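Local coordinates for glutamate--tRNA ligase (Methanothermobacter thermautotrophicus, PDB 3AII), which probably attaches glutamate to its tRNA in two steps, first activating the amino acid with ATP and then passing it to the acceptor end of the tRNA, at residues Ile151-Glu156 with Thr354-Ala359. Sequence-based numbering, arbitrary orientation.
With EDO (1,2-ethanediol), chain C.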
loop_
_atom_site.group_PDB
_atom_site.type_symbol
_atom_site.label_atom_id
_atom_site.label_comp_id
_atom_site.label_asym_id
_atom_site.label_seq_id
_atom_site.Cartn_x
_atom_site.Cartn_y
_atom_site.Cartn_z
ATOM N N ILE A 151 -9.213 3.525 -5.170
ATOM C CA ILE A 151 -8.901 2.105 -5.198
ATOM C C ILE A 151 -8.676 1.553 -6.609
ATOM O O ILE A 151 -7.682 0.890 -6.858
ATOM C CB ILE A 151 -9.948 1.296 -4.400
ATOM C CG1 ILE A 151 -9.708 1.518 -2.900
ATOM C CG2 ILE A 151 -9.864 -0.190 -4.756
ATOM C CD1 ILE A 151 -10.812 0.956 -2.002
ATOM N N PRO A 152 -9.593 1.823 -7.543
ATOM C CA PRO A 152 -9.291 1.275 -8.870
ATOM C C PRO A 152 -8.049 1.906 -9.506
ATOM O O PRO A 152 -7.315 1.241 -10.236
ATOM C CB PRO A 152 -10.552 1.596 -9.688
ATOM C CG PRO A 152 -11.403 2.475 -8.814
ATOM C CD PRO A 152 -10.993 2.260 -7.412
ATOM N N ALA A 153 -7.807 3.177 -9.230
ATOM C CA ALA A 153 -6.604 3.826 -9.740
ATOM C C ALA A 153 -5.340 3.133 -9.198
ATOM O O ALA A 153 -4.357 2.933 -9.931
ATOM C CB ALA A 153 -6.612 5.314 -9.383
ATOM N N ASP A 154 -5.370 2.764 -7.915
ATOM C CA ASP A 154 -4.237 2.080 -7.285
ATOM C C ASP A 154 -4.026 0.714 -7.916
ATOM O O ASP A 154 -2.887 0.291 -8.119
ATOM C CB ASP A 154 -4.449 1.902 -5.777
ATOM C CG ASP A 154 -4.392 3.226 -4.990
ATOM O OD1 ASP A 154 -4.081 4.302 -5.548
ATOM O OD2 ASP A 154 -4.698 3.182 -3.782
ATOM N N LEU A 155 -5.122 0.009 -8.195
ATOM C CA LEU A 155 -5.045 -1.292 -8.856
ATOM C C LEU A 155 -4.427 -1.174 -10.248
ATOM O O LEU A 155 -3.624 -2.013 -10.654
ATOM C CB LEU A 155 -6.436 -1.906 -8.976
ATOM C CG LEU A 155 -6.959 -2.469 -7.664
ATOM C CD1 LEU A 155 -8.397 -2.965 -7.820
ATOM C CD2 LEU A 155 -6.050 -3.603 -7.217
ATOM N N GLU A 156 -4.834 -0.146 -10.988
ATOM C CA GLU A 156 -4.268 0.101 -12.312
ATOM C C GLU A 156 -2.765 0.324 -12.179
ATOM O O GLU A 156 -1.973 -0.216 -12.949
ATOM C CB GLU A 156 -4.944 1.309 -12.992
ATOM C CG GLU A 156 -6.405 1.067 -13.430
ATOM C CD GLU A 156 -7.113 2.345 -13.833
ATOM O OE1 GLU A 156 -6.577 3.435 -13.551
ATOM O OE2 GLU A 156 -8.211 2.271 -14.423
ATOM N N THR A 354 0.991 3.821 2.161
ATOM C CA THR A 354 0.072 3.706 1.032
ATOM C C THR A 354 0.842 3.460 -0.261
ATOM O O THR A 354 2.013 3.831 -0.377
ATOM C CB THR A 354 -0.774 4.977 0.847
ATOM O OG1 THR A 354 0.089 6.103 0.669
ATOM C CG2 THR A 354 -1.657 5.223 2.070
ATOM N N LEU A 355 0.189 2.831 -1.233
ATOM C CA LEU A 355 0.793 2.727 -2.561
ATOM C C LEU A 355 1.087 4.121 -3.126
ATOM O O LEU A 355 2.096 4.330 -3.804
ATOM C CB LEU A 355 -0.120 1.931 -3.497
ATOM C CG LEU A 355 -0.404 0.502 -3.008
ATOM C CD1 LEU A 355 -1.222 -0.252 -4.068
ATOM C CD2 LEU A 355 0.884 -0.236 -2.686
ATOM N N ARG A 356 0.215 5.083 -2.845
ATOM C CA ARG A 356 0.434 6.452 -3.320
ATOM C C ARG A 356 1.712 7.073 -2.760
ATOM O O ARG A 356 2.488 7.688 -3.500
ATOM C CB ARG A 356 -0.791 7.329 -3.022
ATOM C CG ARG A 356 -1.948 6.988 -3.951
ATOM C CD ARG A 356 -3.347 7.267 -3.387
ATOM N NE ARG A 356 -4.298 6.791 -4.388
ATOM C CZ ARG A 356 -4.933 7.567 -5.254
ATOM N NH1 ARG A 356 -4.788 8.887 -5.208
ATOM N NH2 ARG A 356 -5.735 7.026 -6.158
ATOM N N ALA A 357 1.948 6.903 -1.462
ATOM C CA ALA A 357 3.157 7.444 -0.863
ATOM C C ALA A 357 4.397 6.784 -1.453
ATOM O O ALA A 357 5.366 7.473 -1.792
ATOM C CB ALA A 357 3.132 7.272 0.652
ATOM N N ILE A 358 4.396 5.458 -1.576
ATOM C CA ILE A 358 5.611 4.818 -2.085
ATOM C C ILE A 358 5.840 5.101 -3.571
ATOM O O ILE A 358 6.988 5.268 -4.004
ATOM C CB ILE A 358 5.713 3.313 -1.763
ATOM C CG1 ILE A 358 4.567 2.522 -2.383
ATOM C CG2 ILE A 358 5.744 3.094 -0.253
ATOM C CD1 ILE A 358 4.705 1.020 -2.192
ATOM N N ALA A 359 4.762 5.189 -4.349
ATOM C CA ALA A 359 4.902 5.602 -5.751
ATOM C C ALA A 359 5.524 6.988 -5.884
ATOM O O ALA A 359 6.328 7.245 -6.794
ATOM C CB ALA A 359 3.560 5.550 -6.477
HETATM C C1 EDO C . -1.123 4.619 -6.682
HETATM O O1 EDO C . -2.302 5.146 -7.322
HETATM C C2 EDO C . 0.112 5.209 -7.354
HETATM O O2 EDO C . 0.113 6.633 -7.176
HETATM O O HOH W 1 -2.560 4.234 -2.264
#
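Asp154 and Leu355 mark the nearest backbone approach of two helices; the axes of these short helical segments come within 11.2 Å of each other at closest, inclined at 45° and running in broadly the same direction. At that spacing side chains do the bridging. Thr354 is the N-cap of the second helix, its OG1 accepting from Ala357 N at 2.9 Å; Leu355 and Arg356 follow in the first turn and meet Asp154 with their side chains. The Arg356 chain is extended from CG to NE and crosses the aspartate almost at right angles. Its NE gives Asp154 OD1 a salt-bridging hydrogen bond of 2.8 Å, well bent at 138°; OD1 accepts with its syn lone pair and lies 23° out of the guanidinium plane. Arg356 NH2 adds a weak bond to Asp154 OD1 at 3.2 Å. It also brushes Ala153 CB. Ethanediol, probably from the crystallisation liquor, gives Asp154 OD1 a third bond, from its O1 at 2.7 Å, and that O1 lies over one guanidinium face. Asp154 OD2 accepts from a water 2.8 Å from it that in turn accepts from Arg356 N, so Arg356 binds the carboxylate directly by its side chain and through water by its backbone. A leucine in place of Arg356 would probably leave this buried carboxylate without its countercharge. Next to the salt bridge, Leu355 CD1 packs on Asp154 CB at 4.2 Å. Asp154 OD2 also accepts from Leu109 N, within the predicted 'HIGH' motif of this class I catalytic domain, and Pro108 touches both Asp154 and Arg356. The contact thus ties helices 147-158 and 355-360 to the start of helix 111-126, where Leu355 meets Ala114 and Ile358 meets Ile111.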